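Local coordinates for protein similar to metal-dependent hydrolase (Staphylococcus aureus subsp. aureus Mu50, PDB 3ESH) that is probably a metal-dependent hydrolase of the metallo-beta-lactamase superfamily, whose substrate is not established, at residues Asn215-Thr220 with Gln228-Lys233; Gly183-Gly188 with Met204-Pro209. All coordinates share one frame; numbering follows the deposited sequence.

Interaction 1: Asn215-Thr220 with Gln228-Lys233; sequences NPLWVT and QSIREK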
loop_
_atom_site.group_PDB
_atom_site.type_symbol
_atom_site.label_atom_id
_atom_site.label_comp_id
_atom_site.label_asym_id
_atom_site.label_seq_id
_atom_site.Cartn_x
_atom_site.Cartn_y
_atom_site.Cartn_z
ATOM N N ASN A 215 26.205 -14.064 -2.233
ATOM C CA ASN A 215 25.622 -13.908 -0.899
ATOM C C ASN A 215 24.446 -12.931 -1.038
ATOM O O ASN A 215 24.619 -11.798 -1.475
ATOM C CB ASN A 215 26.651 -13.338 0.075
ATOM C CG ASN A 215 26.133 -13.274 1.504
ATOM O OD1 ASN A 215 25.001 -12.847 1.750
ATOM N ND2 ASN A 215 26.970 -13.692 2.459
ATOM N N PRO A 216 23.239 -13.355 -0.650
ATOM C CA PRO A 216 22.098 -12.452 -0.776
ATOM C C PRO A 216 22.299 -11.079 -0.132
ATOM O O PRO A 216 21.735 -10.076 -0.606
ATOM C CB PRO A 216 20.951 -13.256 -0.164
ATOM C CG PRO A 216 21.630 -14.113 0.829
ATOM C CD PRO A 216 22.870 -14.569 0.093
ATOM N N LEU A 217 23.105 -11.024 0.927
ATOM C CA LEU A 217 23.364 -9.763 1.615
ATOM C C LEU A 217 24.319 -8.838 0.853
ATOM O O LEU A 217 24.440 -7.653 1.173
ATOM C CB LEU A 217 23.928 -10.027 3.006
ATOM C CG LEU A 217 22.997 -10.754 3.982
ATOM C CD1 LEU A 217 23.698 -10.949 5.317
ATOM C CD2 LEU A 217 21.707 -9.972 4.151
ATOM N N TRP A 218 25.000 -9.372 -0.152
ATOM C CA TRP A 218 25.944 -8.587 -0.930
ATOM C C TRP A 218 25.273 -7.949 -2.147
ATOM O O TRP A 218 25.415 -8.441 -3.265
ATOM C CB TRP A 218 27.115 -9.473 -1.383
ATOM C CG TRP A 218 28.087 -9.853 -0.278
ATOM C CD1 TRP A 218 27.780 -10.161 1.019
ATOM C CD2 TRP A 218 29.508 -10.015 -0.400
ATOM N NE1 TRP A 218 28.920 -10.506 1.708
ATOM C CE2 TRP A 218 29.995 -10.428 0.861
ATOM C CE3 TRP A 218 30.416 -9.859 -1.451
ATOM C CZ2 TRP A 218 31.341 -10.685 1.098
ATOM C CZ3 TRP A 218 31.765 -10.118 -1.217
ATOM C CH2 TRP A 218 32.210 -10.528 0.050
ATOM N N VAL A 219 24.538 -6.857 -1.927
ATOM C CA VAL A 219 23.868 -6.160 -3.018
ATOM C C VAL A 219 24.544 -4.814 -3.280
ATOM O O VAL A 219 25.132 -4.221 -2.375
ATOM C CB VAL A 219 22.367 -5.927 -2.708
ATOM C CG1 VAL A 219 21.678 -7.246 -2.494
ATOM C CG2 VAL A 219 22.205 -5.035 -1.482
ATOM N N THR A 220 24.469 -4.330 -4.514
ATOM C CA THR A 220 25.097 -3.057 -4.850
ATOM C C THR A 220 24.374 -1.894 -4.164
ATOM O O THR A 220 23.201 -2.014 -3.774
ATOM C CB THR A 220 25.077 -2.781 -6.370
ATOM O OG1 THR A 220 23.816 -2.221 -6.737
ATOM C CG2 THR A 220 25.306 -4.064 -7.150
ATOM N N GLN A 228 14.260 -5.517 -1.198
ATOM C CA GLN A 228 13.578 -6.365 -2.165
ATOM C C GLN A 228 14.605 -7.211 -2.918
ATOM O O GLN A 228 14.316 -8.327 -3.330
ATOM C CB GLN A 228 12.761 -5.498 -3.140
ATOM C CG GLN A 228 12.130 -6.237 -4.334
ATOM C CD GLN A 228 11.047 -7.215 -3.923
ATOM O OE1 GLN A 228 10.418 -7.071 -2.861
ATOM N NE2 GLN A 228 10.796 -8.207 -4.774
ATOM N N SER A 229 15.801 -6.664 -3.093
ATOM C CA SER A 229 16.876 -7.379 -3.772
ATOM C C SER A 229 17.248 -8.601 -2.948
ATOM O O SER A 229 17.374 -9.695 -3.465
ATOM C CB SER A 229 18.103 -6.489 -3.922
ATOM O OG SER A 229 17.853 -5.474 -4.859
ATOM N N ILE A 230 17.435 -8.392 -1.655
ATOM C CA ILE A 230 17.781 -9.471 -0.762
ATOM C C ILE A 230 16.651 -10.510 -0.757
ATOM O O ILE A 230 16.899 -11.713 -0.856
ATOM C CB ILE A 230 18.022 -8.923 0.656
ATOM C CG1 ILE A 230 19.217 -7.966 0.613
ATOM C CG2 ILE A 230 18.239 -10.064 1.638
ATOM C CD1 ILE A 230 19.379 -7.115 1.848
ATOM N N ARG A 231 15.413 -10.044 -0.653
ATOM C CA ARG A 231 14.279 -10.944 -0.646
ATOM C C ARG A 231 14.322 -11.867 -1.855
ATOM O O ARG A 231 14.201 -13.076 -1.719
ATOM C CB ARG A 231 12.964 -10.166 -0.655
ATOM C CG ARG A 231 11.708 -11.041 -0.688
ATOM C CD ARG A 231 10.446 -10.182 -0.841
ATOM N NE ARG A 231 9.243 -10.982 -1.032
ATOM C CZ ARG A 231 8.474 -11.447 -0.046
ATOM N NH1 ARG A 231 8.779 -11.188 1.224
ATOM N NH2 ARG A 231 7.392 -12.172 -0.328
ATOM N N GLU A 232 14.505 -11.299 -3.040
ATOM C CA GLU A 232 14.543 -12.092 -4.275
ATOM C C GLU A 232 15.731 -13.052 -4.317
ATOM O O GLU A 232 15.577 -14.222 -4.665
ATOM C CB GLU A 232 14.578 -11.177 -5.506
ATOM C CG GLU A 232 13.371 -10.289 -5.649
ATOM C CD GLU A 232 12.100 -11.067 -5.941
ATOM O OE1 GLU A 232 12.009 -11.698 -7.016
ATOM O OE2 GLU A 232 11.193 -11.048 -5.094
ATOM N N LYS A 233 16.913 -12.553 -3.979
ATOM C CA LYS A 233 18.117 -13.375 -3.968
ATOM C C LYS A 233 18.005 -14.509 -2.951
ATOM O O LYS A 233 18.399 -15.638 -3.239
ATOM C CB LYS A 233 19.348 -12.515 -3.643
ATOM C CG LYS A 233 19.706 -11.503 -4.732
ATOM C CD LYS A 233 20.869 -10.616 -4.330
ATOM C CE LYS A 233 22.163 -11.382 -4.286
ATOM N NZ LYS A 233 23.270 -10.487 -3.852
#
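Pro-216 and Lys-233 make the closest CA-CA approach, at 5.2 Å, where a type I turn from Asn-215 to Trp-218 rides on one flank of helix 226-242. The lysine does most of the work. Its CB meets Pro-216 CB at 3.9 Å, and the chain then bends at chi3 (70°), which carries CE past Pro-216 CA and brings NZ to the carbonyl of Asn-215. There NZ donates to Asn-215 O at 3.0 Å, approaching from above the carbonyl plane, 41° out of it. The backbone N of Trp-218 uses the opposite face, so this one oxygen takes both the bond that closes the turn and the bond from the helix. The same asparagine also forms an Asx turn: its OD1 accepts from Leu-217 N at 2.8 Å. Trp-218 O lies close to NZ too, though the angle is too poor for a hydrogen bond, whereas His-213 O provides NZ with a second true acceptor. Beside this polar end, Val-219 turns its CG1 branch to the helix, where it reaches Ser-229 CB at 3.9 Å and Ile-230 CG1 at 4.0 Å. Ile-230 CG1 also lies 3.5 Å from Pro-216 O, and Leu-217 CD2 brushes Ile-230 CG2 at 4.3 Å; Arg-147 of the third subunit packs on both residues. The buried Lys-233 thus bonds to the main-chain carbonyls of Asn-215 and His-213; these probably offset part of its charge, and the bonds tie the loop before helix 226-242 to the helix itself.

Interaction 2: Gly183-Gly188 with Met204-Pro209; sequences GGHSFG and MGDIFP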
loop_
_atom_site.group_PDB
_atom_site.type_symbol
_atom_site.label_atom_id
_atom_site.label_comp_id
_atom_site.label_asym_id
_atom_site.label_seq_id
_atom_site.Cartn_x
_atom_site.Cartn_y
_atom_site.Cartn_z
ATOM N N GLY A 183 12.292 -6.484 -9.343
ATOM C CA GLY A 183 12.404 -5.276 -8.560
ATOM C C GLY A 183 13.728 -5.331 -7.841
ATOM O O GLY A 183 14.572 -6.156 -8.169
ATOM N N GLY A 184 13.928 -4.459 -6.862
ATOM C CA GLY A 184 15.177 -4.491 -6.123
ATOM C C GLY A 184 16.205 -3.529 -6.657
ATOM O O GLY A 184 16.261 -2.383 -6.206
ATOM N N HIS A 185 17.023 -3.978 -7.601
ATOM C CA HIS A 185 18.038 -3.105 -8.190
ATOM C C HIS A 185 17.344 -1.909 -8.805
ATOM O O HIS A 185 17.821 -0.777 -8.763
ATOM C CB HIS A 185 18.785 -3.839 -9.302
ATOM C CG HIS A 185 19.798 -2.994 -10.005
ATOM N ND1 HIS A 185 21.029 -2.701 -9.462
ATOM C CD2 HIS A 185 19.751 -2.354 -11.199
ATOM C CE1 HIS A 185 21.698 -1.921 -10.290
ATOM N NE2 HIS A 185 20.947 -1.694 -11.352
ATOM N N SER A 186 16.194 -2.192 -9.386
ATOM C CA SER A 186 15.392 -1.186 -10.053
ATOM C C SER A 186 13.953 -1.500 -9.681
ATOM O O SER A 186 13.641 -2.637 -9.380
ATOM C CB SER A 186 15.584 -1.341 -11.561
ATOM O OG SER A 186 15.109 -0.216 -12.226
ATOM N N PHE A 187 13.067 -0.517 -9.698
ATOM C CA PHE A 187 11.695 -0.836 -9.354
ATOM C C PHE A 187 11.122 -1.774 -10.389
ATOM O O PHE A 187 10.276 -2.610 -10.076
ATOM C CB PHE A 187 10.803 0.394 -9.293
ATOM C CG PHE A 187 9.415 0.084 -8.825
ATOM C CD1 PHE A 187 9.157 -0.103 -7.469
ATOM C CD2 PHE A 187 8.390 -0.118 -9.739
ATOM C CE1 PHE A 187 7.900 -0.492 -7.033
ATOM C CE2 PHE A 187 7.131 -0.505 -9.316
ATOM C CZ PHE A 187 6.881 -0.699 -7.962
ATOM N N GLY A 188 11.587 -1.646 -11.624
ATOM C CA GLY A 188 11.082 -2.494 -12.684
ATOM C C GLY A 188 12.059 -3.553 -13.137
ATOM O O GLY A 188 11.849 -4.192 -14.168
HETATM N N MSE A 204 19.999 -13.355 -13.725
HETATM C CA MSE A 204 19.352 -12.517 -12.729
HETATM C C MSE A 204 19.704 -11.031 -12.819
HETATM O O MSE A 204 19.510 -10.280 -11.864
HETATM C CB MSE A 204 19.633 -13.079 -11.334
HETATM C CG MSE A 204 18.718 -14.238 -11.045
HETATM SE SE MSE A 204 19.197 -15.199 -9.500
HETATM C CE MSE A 204 18.831 -13.849 -8.213
ATOM N N GLY A 205 20.195 -10.604 -13.985
ATOM C CA GLY A 205 20.539 -9.203 -14.157
ATOM C C GLY A 205 21.344 -8.603 -13.007
ATOM O O GLY A 205 22.164 -9.280 -12.400
ATOM N N ASP A 206 21.096 -7.331 -12.699
ATOM C CA ASP A 206 21.845 -6.661 -11.644
ATOM C C ASP A 206 21.435 -7.006 -10.213
ATOM O O ASP A 206 21.786 -6.304 -9.272
ATOM C CB ASP A 206 21.808 -5.145 -11.855
ATOM C CG ASP A 206 22.712 -4.699 -12.985
ATOM O OD1 ASP A 206 23.502 -5.531 -13.479
ATOM O OD2 ASP A 206 22.649 -3.515 -13.385
ATOM N N ILE A 207 20.699 -8.096 -10.061
ATOM C CA ILE A 207 20.279 -8.554 -8.752
ATOM C C ILE A 207 21.274 -9.674 -8.370
ATOM O O ILE A 207 21.268 -10.187 -7.252
ATOM C CB ILE A 207 18.783 -9.032 -8.785
ATOM C CG1 ILE A 207 18.013 -8.350 -7.666
ATOM C CG2 ILE A 207 18.671 -10.530 -8.611
ATOM C CD1 ILE A 207 18.157 -6.855 -7.662
ATOM N N PHE A 208 22.140 -10.015 -9.323
ATOM C CA PHE A 208 23.202 -11.007 -9.164
ATOM C C PHE A 208 24.195 -10.646 -10.274
ATOM O O PHE A 208 24.417 -11.421 -11.202
ATOM C CB PHE A 208 22.654 -12.423 -9.369
ATOM C CG PHE A 208 23.603 -13.523 -8.928
ATOM C CD1 PHE A 208 23.230 -14.863 -9.037
ATOM C CD2 PHE A 208 24.861 -13.224 -8.400
ATOM C CE1 PHE A 208 24.091 -15.890 -8.624
ATOM C CE2 PHE A 208 25.724 -14.239 -7.985
ATOM C CZ PHE A 208 25.336 -15.576 -8.101
ATOM N N PRO A 209 24.807 -9.452 -10.180
ATOM C CA PRO A 209 25.773 -8.892 -11.134
ATOM C C PRO A 209 26.937 -9.789 -11.521
ATOM O O PRO A 209 27.166 -10.051 -12.701
ATOM C CB PRO A 209 26.255 -7.618 -10.442
ATOM C CG PRO A 209 25.162 -7.289 -9.491
ATOM C CD PRO A 209 24.773 -8.631 -8.962
#
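Asp-206 meets the imidazole of His-185 through its methylene: CB sits 3.4 Å from the ring centroid and only 3° off the normal, a CH-pi contact over the middle of one face. Ring and carboxylate planes stand 76° apart, and although Asp-206 OD2 comes to 3.2 Å from His-185 NE2, the angle does not suit a hydrogen bond. The carboxylate instead stands steeply over the same face, its OD2 nearest the NE2 end of the ring. Both residues may belong to an empty metal site with His-110, consistent with this superfamily. Next to the ring, Ile-207 CD1 packs tightly on His-185 N at 3.1 Å and lies 3.5 Å from His-185 CB, with Gly-183 O also nearby. Gly-184, lacking a side chain, lets the backbone pass close by this methyl. With CG trans to the main-chain N (chi1 177°), His-185 swings its ring over Asp-206. In the second shell, Asp-223 OD1 fixes the ring's rotation through a hydrogen bond with ND1. The rings of His-108 and His-110 pack against it. Asp-206 OD2 has a weak bond from His-108 NE2, and its side chain touches Asp-112 and His-113 of helix 111-114. Segment 183-188 links strands 177-181 and 190-196, and segment 204-209 leaves strand 199-203 at the same end of that sheet, with Ile-207 packing on Ser-229 of helix 226-242.

The two contacts show how neighbouring parts of one fold differ in chemistry with depth, the inner one lying at a possible metal site. Interaction 2 is wholly buried, about 9 Å from the chain centre to its own, and joins two loops at the end of a sheet; interaction 1, about 16 Å out and partly buried, holds a loop to a helix and borders two other subunits. Ser-229 and Lys-233 of interaction 1 pack directly on Ile-207. Asp-223 connects them further, giving one carboxylate oxygen to His-185 and the other to Ser-229. The inner contact is CH-pi and methyl packing with no hydrogen bond across it; the outer has an ammonium-carbonyl bond and aliphatic branches.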